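Local coordinates for uncharacterized protein VP1736 (Vibrio parahaemolyticus, PDB 3LXQ) that is of unknown function but carries a sulfatase-family domain of the alkaline phosphatase superfamily, built around a mixed beta sheet flanked by helices, at residues G173-N185 with F193-Y207. Numbering follows the deposited sequence.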
ATOM      1  N   GLY A 173      20.639  -2.739  -8.831  1.00 69.47           N
ATOM      2  CA  GLY A 173      21.578  -1.606  -8.738  1.00 70.51           C
ATOM      3  C   GLY A 173      21.075  -0.345  -8.041  1.00 68.12           C
ATOM      4  O   GLY A 173      21.723   0.704  -8.114  1.00 69.20           O
ATOM      5  N   TYR A 174      19.921  -0.443  -7.372  1.00 64.04           N
ATOM      6  CA  TYR A 174      19.348   0.674  -6.609  1.00 61.73           C
ATOM      7  C   TYR A 174      19.881   0.756  -5.174  1.00 61.73           C
ATOM      8  O   TYR A 174      20.162  -0.269  -4.536  1.00 61.33           O
ATOM      9  CB  TYR A 174      17.816   0.543  -6.511  1.00 58.25           C
ATOM     10  CG  TYR A 174      16.999   1.052  -7.688  1.00 57.01           C
ATOM     11  CD1 TYR A 174      17.080   0.447  -8.947  1.00 59.05           C
ATOM     12  CD2 TYR A 174      16.091   2.106  -7.521  1.00 54.91           C
ATOM     13  CE1 TYR A 174      16.292   0.904 -10.020  1.00 57.55           C
ATOM     14  CE2 TYR A 174      15.309   2.569  -8.581  1.00 51.80           C
ATOM     15  CZ  TYR A 174      15.414   1.964  -9.820  1.00 54.55           C
ATOM     16  OH  TYR A 174      14.667   2.439 -10.863  1.00 52.78           O
ATOM     17  N   HIS A 175      19.993   1.980  -4.663  1.00 61.60           N
ATOM     18  CA  HIS A 175      20.120   2.173  -3.236  1.00 61.29           C
ATOM     19  C   HIS A 175      18.710   2.107  -2.677  1.00 57.91           C
ATOM     20  O   HIS A 175      17.787   2.672  -3.256  1.00 56.54           O
ATOM     21  CB  HIS A 175      20.737   3.525  -2.907  1.00 62.80           C
ATOM     22  CG  HIS A 175      20.959   3.731  -1.442  1.00 63.12           C
ATOM     23  ND1 HIS A 175      22.114   3.329  -0.800  1.00 65.02           N
ATOM     24  CD2 HIS A 175      20.169   4.280  -0.490  1.00 60.43           C
ATOM     25  CE1 HIS A 175      22.025   3.633   0.482  1.00 65.46           C
ATOM     26  NE2 HIS A 175      20.853   4.206   0.697  1.00 61.92           N
ATOM     27  N   THR A 176      18.539   1.407  -1.561  1.00 57.03           N
ATOM     28  CA  THR A 176      17.198   1.249  -0.972  1.00 53.81           C
ATOM     29  C   THR A 176      17.176   1.715   0.479  1.00 53.24           C
ATOM     30  O   THR A 176      18.085   1.408   1.258  1.00 54.53           O
ATOM     31  CB  THR A 176      16.686  -0.196  -1.093  1.00 52.86           C
ATOM     32  OG1 THR A 176      17.655  -1.101  -0.544  1.00 54.89           O
ATOM     33  CG2 THR A 176      16.439  -0.548  -2.558  1.00 52.97           C
ATOM     34  N   GLN A 177      16.140   2.472   0.835  1.00 51.05           N
ATOM     35  CA  GLN A 177      16.064   3.071   2.163  1.00 50.50           C
ATOM     36  C   GLN A 177      14.648   3.154   2.688  1.00 47.48           C
ATOM     37  O   GLN A 177      13.686   3.074   1.933  1.00 46.37           O
ATOM     38  CB  GLN A 177      16.713   4.464   2.191  1.00 51.79           C
ATOM     39  CG  GLN A 177      16.004   5.499   1.330  1.00 51.64           C
ATOM     40  CD  GLN A 177      16.487   6.918   1.568  1.00 53.94           C
ATOM     41  OE1 GLN A 177      17.565   7.144   2.128  1.00 57.31           O
ATOM     42  NE2 GLN A 177      15.684   7.888   1.142  1.00 52.26           N
ATOM     43  N   PHE A 178      14.553   3.316   4.004  1.00 46.69           N
ATOM     44  CA  PHE A 178      13.307   3.524   4.704  1.00 43.77           C
ATOM     45  C   PHE A 178      13.503   4.777   5.537  1.00 44.16           C
ATOM     46  O   PHE A 178      14.455   4.866   6.284  1.00 45.46           O
ATOM     47  CB  PHE A 178      13.041   2.320   5.604  1.00 43.12           C
ATOM     48  CG  PHE A 178      11.881   2.494   6.556  1.00 41.24           C
ATOM     49  CD1 PHE A 178      10.609   2.844   6.096  1.00 38.61           C
ATOM     50  CD2 PHE A 178      12.058   2.256   7.916  1.00 41.53           C
ATOM     51  CE1 PHE A 178       9.528   2.983   6.985  1.00 36.08           C
ATOM     52  CE2 PHE A 178      10.990   2.384   8.809  1.00 40.34           C
ATOM     53  CZ  PHE A 178       9.719   2.745   8.339  1.00 38.76           C
ATOM     54  N   ILE A 179      12.626   5.759   5.380  1.00 43.09           N
ATOM     55  CA  ILE A 179      12.680   6.944   6.224  1.00 43.61           C
ATOM     56  C   ILE A 179      11.461   6.967   7.141  1.00 41.54           C
ATOM     57  O   ILE A 179      10.329   6.918   6.675  1.00 39.81           O
ATOM     58  CB  ILE A 179      12.762   8.273   5.432  1.00 44.57           C
ATOM     59  CG1 ILE A 179      13.888   8.230   4.382  1.00 47.01           C
ATOM     60  CG2 ILE A 179      13.005   9.445   6.397  1.00 45.17           C
ATOM     61  CD1 ILE A 179      13.956   9.489   3.479  1.00 48.40           C
ATOM     62  N   TYR A 180      11.729   7.075   8.437  1.00 42.04           N
ATOM     63  CA  TYR A 180      10.724   7.063   9.491  1.00 40.92           C
ATOM     64  C   TYR A 180      11.075   8.138  10.531  1.00 42.82           C
ATOM     65  O   TYR A 180      12.247   8.456  10.720  1.00 44.58           O
ATOM     66  CB  TYR A 180      10.737   5.678  10.133  1.00 39.85           C
ATOM     67  CG  TYR A 180       9.612   5.371  11.087  1.00 38.15           C
ATOM     68  CD1 TYR A 180       8.291   5.611  10.740  1.00 35.84           C
ATOM     69  CD2 TYR A 180       9.878   4.785  12.329  1.00 38.82           C
ATOM     70  CE1 TYR A 180       7.266   5.314  11.607  1.00 35.66           C
ATOM     71  CE2 TYR A 180       8.857   4.480  13.211  1.00 37.10           C
ATOM     72  CZ  TYR A 180       7.550   4.749  12.845  1.00 36.41           C
ATOM     73  OH  TYR A 180       6.526   4.452  13.703  1.00 35.04           O
ATOM     74  N   GLY A 181      10.060   8.679  11.204  1.00 42.50           N
ATOM     75  CA  GLY A 181      10.251   9.692  12.234  1.00 44.46           C
ATOM     76  C   GLY A 181      10.499   9.189  13.659  1.00 45.41           C
ATOM     77  O   GLY A 181      11.117   9.891  14.467  1.00 46.71           O
ATOM     78  N   GLY A 182      10.013   7.984  13.959  1.00 44.30           N
ATOM     79  CA  GLY A 182      10.131   7.377  15.282  1.00 44.90           C
ATOM     80  C   GLY A 182      11.196   6.303  15.357  1.00 45.51           C
ATOM     81  O   GLY A 182      12.221   6.387  14.680  1.00 46.64           O
ATOM     82  N   GLU A 183      10.963   5.300  16.194  1.00 45.38           N
ATOM     83  CA  GLU A 183      11.899   4.195  16.354  1.00 46.91           C
ATOM     84  C   GLU A 183      11.562   3.078  15.373  1.00 45.53           C
ATOM     85  O   GLU A 183      10.456   2.527  15.400  1.00 43.44           O
ATOM     86  CB  GLU A 183      11.888   3.676  17.804  1.00 47.96           C
ATOM     87  CG  GLU A 183      12.458   2.256  18.012  1.00 50.30           C
ATOM     88  CD  GLU A 183      13.955   2.136  17.693  1.00 54.80           C
ATOM     89  OE1 GLU A 183      14.789   2.408  18.592  1.00 55.60           O
ATOM     90  OE2 GLU A 183      14.287   1.738  16.546  1.00 55.85           O
ATOM     91  N   ALA A 184      12.534   2.737  14.527  1.00 46.44           N
ATOM     92  CA  ALA A 184      12.327   1.782  13.433  1.00 45.65           C
ATOM     93  C   ALA A 184      12.148   0.315  13.857  1.00 45.02           C
ATOM     94  O   ALA A 184      11.650  -0.491  13.076  1.00 44.03           O
ATOM     95  CB  ALA A 184      13.441   1.918  12.394  1.00 46.93           C
ATOM     96  N   ASN A 185      12.552  -0.027  15.079  1.00 45.80           N
ATOM     97  CA  ASN A 185      12.331  -1.374  15.624  1.00 45.42           C
ATOM     98  C   ASN A 185      10.855  -1.630  15.907  1.00 43.09           C
ATOM     99  O   ASN A 185      10.430  -2.779  16.053  1.00 42.11           O
ATOM    100  CB  ASN A 185      13.126  -1.582  16.925  1.00 47.41           C
ATOM    101  CG  ASN A 185      14.586  -2.000  16.686  1.00 50.46           C
ATOM    102  OD1 ASN A 185      15.427  -1.862  17.576  1.00 52.43           O
ATOM    103  ND2 ASN A 185      14.883  -2.522  15.498  1.00 51.06           N
ATOM    104  N   PHE A 193      12.958  -5.031   7.345  1.00 41.21           N
ATOM    105  CA  PHE A 193      13.467  -4.258   6.218  1.00 42.22           C
ATOM    106  C   PHE A 193      14.930  -4.618   5.963  1.00 44.71           C
ATOM    107  O   PHE A 193      15.309  -4.871   4.822  1.00 46.02           O
ATOM    108  CB  PHE A 193      13.296  -2.744   6.430  1.00 41.61           C
ATOM    109  CG  PHE A 193      11.860  -2.250   6.353  1.00 39.00           C
ATOM    110  CD1 PHE A 193      10.900  -2.904   5.580  1.00 35.70           C
ATOM    111  CD2 PHE A 193      11.494  -1.086   7.016  1.00 37.68           C
ATOM    112  CE1 PHE A 193       9.586  -2.422   5.500  1.00 34.11           C
ATOM    113  CE2 PHE A 193      10.200  -0.601   6.938  1.00 35.89           C
ATOM    114  CZ  PHE A 193       9.242  -1.272   6.170  1.00 33.81           C
ATOM    115  N   PHE A 194      15.728  -4.673   7.033  1.00 46.55           N
ATOM    116  CA  PHE A 194      17.153  -5.050   6.967  1.00 49.67           C
ATOM    117  C   PHE A 194      17.382  -6.473   6.473  1.00 50.19           C
ATOM    118  O   PHE A 194      18.342  -6.732   5.746  1.00 52.16           O
ATOM    119  CB  PHE A 194      17.839  -4.873   8.336  1.00 51.12           C
ATOM    120  CG  PHE A 194      18.603  -3.584   8.488  1.00 53.75           C
ATOM    121  CD1 PHE A 194      18.581  -2.609   7.492  1.00 55.42           C
ATOM    122  CD2 PHE A 194      19.327  -3.336   9.654  1.00 58.08           C
ATOM    123  CE1 PHE A 194      19.284  -1.415   7.636  1.00 58.60           C
ATOM    124  CE2 PHE A 194      20.041  -2.139   9.821  1.00 60.71           C
ATOM    125  CZ  PHE A 194      20.022  -1.175   8.808  1.00 60.97           C
ATOM    126  N   GLY A 195      16.516  -7.391   6.888  1.00 48.84           N
ATOM    127  CA  GLY A 195      16.581  -8.773   6.424  1.00 49.70           C
ATOM    128  C   GLY A 195      16.122  -8.957   4.981  1.00 49.57           C
ATOM    129  O   GLY A 195      16.382 -10.005   4.372  1.00 50.91           O
ATOM    130  N   ASN A 196      15.464  -7.942   4.416  1.00 54.45           N
ATOM    131  CA  ASN A 196      14.855  -8.083   3.095  1.00 53.28           C
ATOM    132  C   ASN A 196      15.131  -6.955   2.080  1.00 53.33           C
ATOM    133  O   ASN A 196      14.204  -6.442   1.450  1.00 52.18           O
ATOM    134  CB  ASN A 196      13.341  -8.317   3.232  1.00 51.21           C
ATOM    135  CG  ASN A 196      13.007  -9.654   3.870  1.00 50.78           C
ATOM    136  OD1 ASN A 196      13.221 -10.706   3.280  1.00 48.92           O
ATOM    137  ND2 ASN A 196      12.455  -9.611   5.081  1.00 51.21           N
ATOM    138  N   GLY A 197      16.393  -6.566   1.925  1.00 55.24           N
ATOM    139  CA  GLY A 197      16.787  -5.721   0.798  1.00 56.10           C
ATOM    140  C   GLY A 197      16.960  -4.230   1.012  1.00 55.94           C
ATOM    141  O   GLY A 197      17.390  -3.520   0.099  1.00 57.93           O
ATOM    142  N   PHE A 198      16.625  -3.740   2.198  1.00 54.18           N
ATOM    143  CA  PHE A 198      16.886  -2.339   2.520  1.00 54.66           C
ATOM    144  C   PHE A 198      18.344  -2.149   2.955  1.00 57.86           C
ATOM    145  O   PHE A 198      18.861  -2.930   3.760  1.00 58.75           O
ATOM    146  CB  PHE A 198      15.922  -1.830   3.589  1.00 51.95           C
ATOM    147  CG  PHE A 198      14.530  -1.571   3.082  1.00 50.25           C
ATOM    148  CD1 PHE A 198      13.643  -2.622   2.869  1.00 48.09           C
ATOM    149  CD2 PHE A 198      14.101  -0.271   2.827  1.00 50.48           C
ATOM    150  CE1 PHE A 198      12.348  -2.380   2.409  1.00 47.76           C
ATOM    151  CE2 PHE A 198      12.809  -0.019   2.362  1.00 49.63           C
ATOM    152  CZ  PHE A 198      11.930  -1.079   2.149  1.00 47.67           C
ATOM    153  N   ASP A 199      18.994  -1.127   2.392  1.00 60.27           N
ATOM    154  CA  ASP A 199      20.392  -0.807   2.691  1.00 64.21           C
ATOM    155  C   ASP A 199      20.493   0.073   3.931  1.00 63.96           C
ATOM    156  O   ASP A 199      21.080  -0.317   4.939  1.00 65.24           O
ATOM    157  CB  ASP A 199      21.054  -0.069   1.515  1.00 67.45           C
ATOM    158  CG  ASP A 199      21.376  -0.979   0.348  1.00 70.02           C
ATOM    159  OD1 ASP A 199      21.459  -2.208   0.544  1.00 71.07           O
ATOM    160  OD2 ASP A 199      21.561  -0.456  -0.774  1.00 72.37           O
ATOM    161  N   GLN A 200      19.918   1.267   3.824  1.00 62.78           N
ATOM    162  CA  GLN A 200      19.977   2.296   4.849  1.00 62.65           C
ATOM    163  C   GLN A 200      18.626   2.389   5.555  1.00 59.06           C
ATOM    164  O   GLN A 200      17.581   2.227   4.925  1.00 57.36           O
ATOM    165  CB  GLN A 200      20.323   3.628   4.183  1.00 64.44           C
ATOM    166  CG  GLN A 200      20.076   4.875   5.019  1.00 63.82           C
ATOM    167  CD  GLN A 200      20.267   6.160   4.228  1.00 66.57           C
ATOM    168  OE1 GLN A 200      20.961   7.074   4.674  1.00 69.08           O
ATOM    169  NE2 GLN A 200      19.663   6.230   3.041  1.00 66.18           N
ATOM    170  N   ILE A 201      18.651   2.612   6.865  1.00 58.67           N
ATOM    171  CA  ILE A 201      17.449   2.994   7.596  1.00 56.12           C
ATOM    172  C   ILE A 201      17.715   4.292   8.337  1.00 56.63           C
ATOM    173  O   ILE A 201      18.668   4.407   9.125  1.00 58.81           O
ATOM    174  CB  ILE A 201      16.922   1.888   8.550  1.00 55.29           C
ATOM    175  CG1 ILE A 201      16.306   0.751   7.734  1.00 55.47           C
ATOM    176  CG2 ILE A 201      15.864   2.456   9.504  1.00 53.67           C
ATOM    177  CD1 ILE A 201      15.824  -0.424   8.550  1.00 55.57           C
ATOM    178  N   VAL A 202      16.870   5.269   8.038  1.00 54.96           N
ATOM    179  CA  VAL A 202      16.918   6.582   8.641  1.00 55.14           C
ATOM    180  C   VAL A 202      15.775   6.617   9.645  1.00 53.20           C
ATOM    181  O   VAL A 202      14.619   6.411   9.283  1.00 51.21           O
ATOM    182  CB  VAL A 202      16.734   7.682   7.566  1.00 55.49           C
ATOM    183  CG1 VAL A 202      16.840   9.076   8.167  1.00 55.82           C
ATOM    184  CG2 VAL A 202      17.748   7.501   6.433  1.00 58.02           C
ATOM    185  N   GLU A 203      16.103   6.849  10.912  1.00 54.16           N
ATOM    186  CA  GLU A 203      15.086   6.889  11.957  1.00 52.97           C
ATOM    187  C   GLU A 203      15.340   8.022  12.955  1.00 53.75           C
ATOM    188  O   GLU A 203      16.201   8.870  12.711  1.00 54.98           O
ATOM    189  CB  GLU A 203      14.987   5.530  12.646  1.00 53.59           C
ATOM    190  CG  GLU A 203      16.193   5.152  13.477  1.00 56.61           C
ATOM    191  CD  GLU A 203      16.056   3.780  14.076  1.00 58.29           C
ATOM    192  OE1 GLU A 203      15.146   3.590  14.914  1.00 58.65           O
ATOM    193  OE2 GLU A 203      16.852   2.889  13.700  1.00 59.72           O
ATOM    194  N   GLU A 204      14.605   8.031  14.068  1.00 53.22           N
ATOM    195  CA  GLU A 204      14.632   9.151  15.011  1.00 54.19           C
ATOM    196  C   GLU A 204      16.047   9.600  15.420  1.00 56.43           C
ATOM    197  O   GLU A 204      16.331  10.798  15.478  1.00 56.80           O
ATOM    198  CB  GLU A 204      13.783   8.846  16.260  1.00 55.01           C
ATOM    199  CG  GLU A 204      13.427  10.096  17.063  1.00 55.80           C
ATOM    200  CD  GLU A 204      12.507   9.830  18.253  1.00 59.09           C
ATOM    201  OE1 GLU A 204      12.043   8.678  18.431  1.00 59.79           O
ATOM    202  OE2 GLU A 204      12.244  10.790  19.009  1.00 59.92           O
ATOM    203  N   LYS A 205      16.924   8.630  15.672  1.00 58.02           N
ATOM    204  CA  LYS A 205      18.297   8.891  16.102  1.00 60.75           C
ATOM    205  C   LYS A 205      19.127   9.696  15.085  1.00 61.54           C
ATOM    206  O   LYS A 205      20.174  10.236  15.437  1.00 64.01           O
ATOM    207  CB  LYS A 205      19.002   7.573  16.458  1.00 62.99           C
ATOM    208  CG  LYS A 205      19.171   6.598  15.297  1.00 62.37           C
ATOM    209  CD  LYS A 205      19.682   5.244  15.766  1.00 65.42           C
ATOM    210  CE  LYS A 205      20.205   4.430  14.591  1.00 66.46           C
ATOM    211  NZ  LYS A 205      20.591   3.046  14.993  1.00 69.78           N
ATOM    212  N   ASN A 206      18.641   9.782  13.845  1.00 59.21           N
ATOM    213  CA  ASN A 206      19.330  10.476  12.749  1.00 60.49           C
ATOM    214  C   ASN A 206      18.854  11.920  12.483  1.00 59.98           C
ATOM    215  O   ASN A 206      19.376  12.578  11.582  1.00 61.58           O
ATOM    216  CB  ASN A 206      19.227   9.664  11.437  1.00 59.86           C
ATOM    217  CG  ASN A 206      19.714   8.220  11.578  1.00 60.40           C
ATOM    218  OD1 ASN A 206      18.925   7.276  11.503  1.00 56.86           O
ATOM    219  ND2 ASN A 206      21.018   8.047  11.775  1.00 64.00           N
ATOM    220  N   TYR A 207      17.866  12.405  13.238  1.00 58.36           N
ATOM    221  CA  TYR A 207      17.365  13.787  13.078  1.00 58.54           C
ATOM    222  C   TYR A 207      18.066  14.787  13.999  1.00 61.14           C
ATOM    223  O   TYR A 207      17.884  14.768  15.225  1.00 60.81           O
ATOM    224  CB  TYR A 207      15.859  13.867  13.320  1.00 55.94           C
ATOM    225  CG  TYR A 207      15.003  13.192  12.268  1.00 54.42           C
ATOM    226  CD1 TYR A 207      14.346  13.943  11.289  1.00 53.81           C
ATOM    227  CD2 TYR A 207      14.832  11.804  12.267  1.00 52.90           C
ATOM    228  CE1 TYR A 207      13.550  13.328  10.329  1.00 52.34           C
ATOM    229  CE2 TYR A 207      14.040  11.177  11.314  1.00 52.12           C
ATOM    230  CZ  TYR A 207      13.405  11.944  10.343  1.00 52.07           C
ATOM    231  OH  TYR A 207      12.616  11.320   9.410  1.00 50.38           O
TER
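F178 on strand 175-180 meets F193 of helix 189-195 within a beta-alpha-beta unit, whose strand 200-202 returns parallel to the first at the edge of the sulfatase-type sheet. The two strands run nearly parallel, with V202 N to F178 O (3.0 Å) and Y180 N to V202 O between them and a weak bond from F178 N to Q200 O. From F178, CB rests against CD2 of F198, and CG, swung anti to the backbone N (chi1 171°), lies 3.5 Å from F193 CE2. CD2 of F178 touches F193 CD2 and, near the ring plane, I201 CG2; CD1, CE1, CE2 and CZ all lie 3.6 to 3.7 Å from F193 CE2, which stands over the ring centre. This edge-to-face pair has its planes at 62°, and L244 and F246 of strand 241-246 also pack on F178. At the start of the strands T176 O accepts from both D199 N and Q200 N, while the T176 hydroxyl donates in the carbonyl plane to a lone pair of G197 O (OG1 to O, 2.5 Å), joining strand 175-180 to the turn that follows the helix. Further along, E204 N bonds to G182 O, and Y207 OH reaches Y180 O at 3.2 Å from well above the carbonyl plane. The buried carboxylate of E203 turns back to G182-A184: OE2 pairs with K190 of the connecting helix, whereas OE1 accepts a nearly straight hydrogen bond from A184 N (N to OE1, 2.8 Å), met from 50° out of the carboxylate plane.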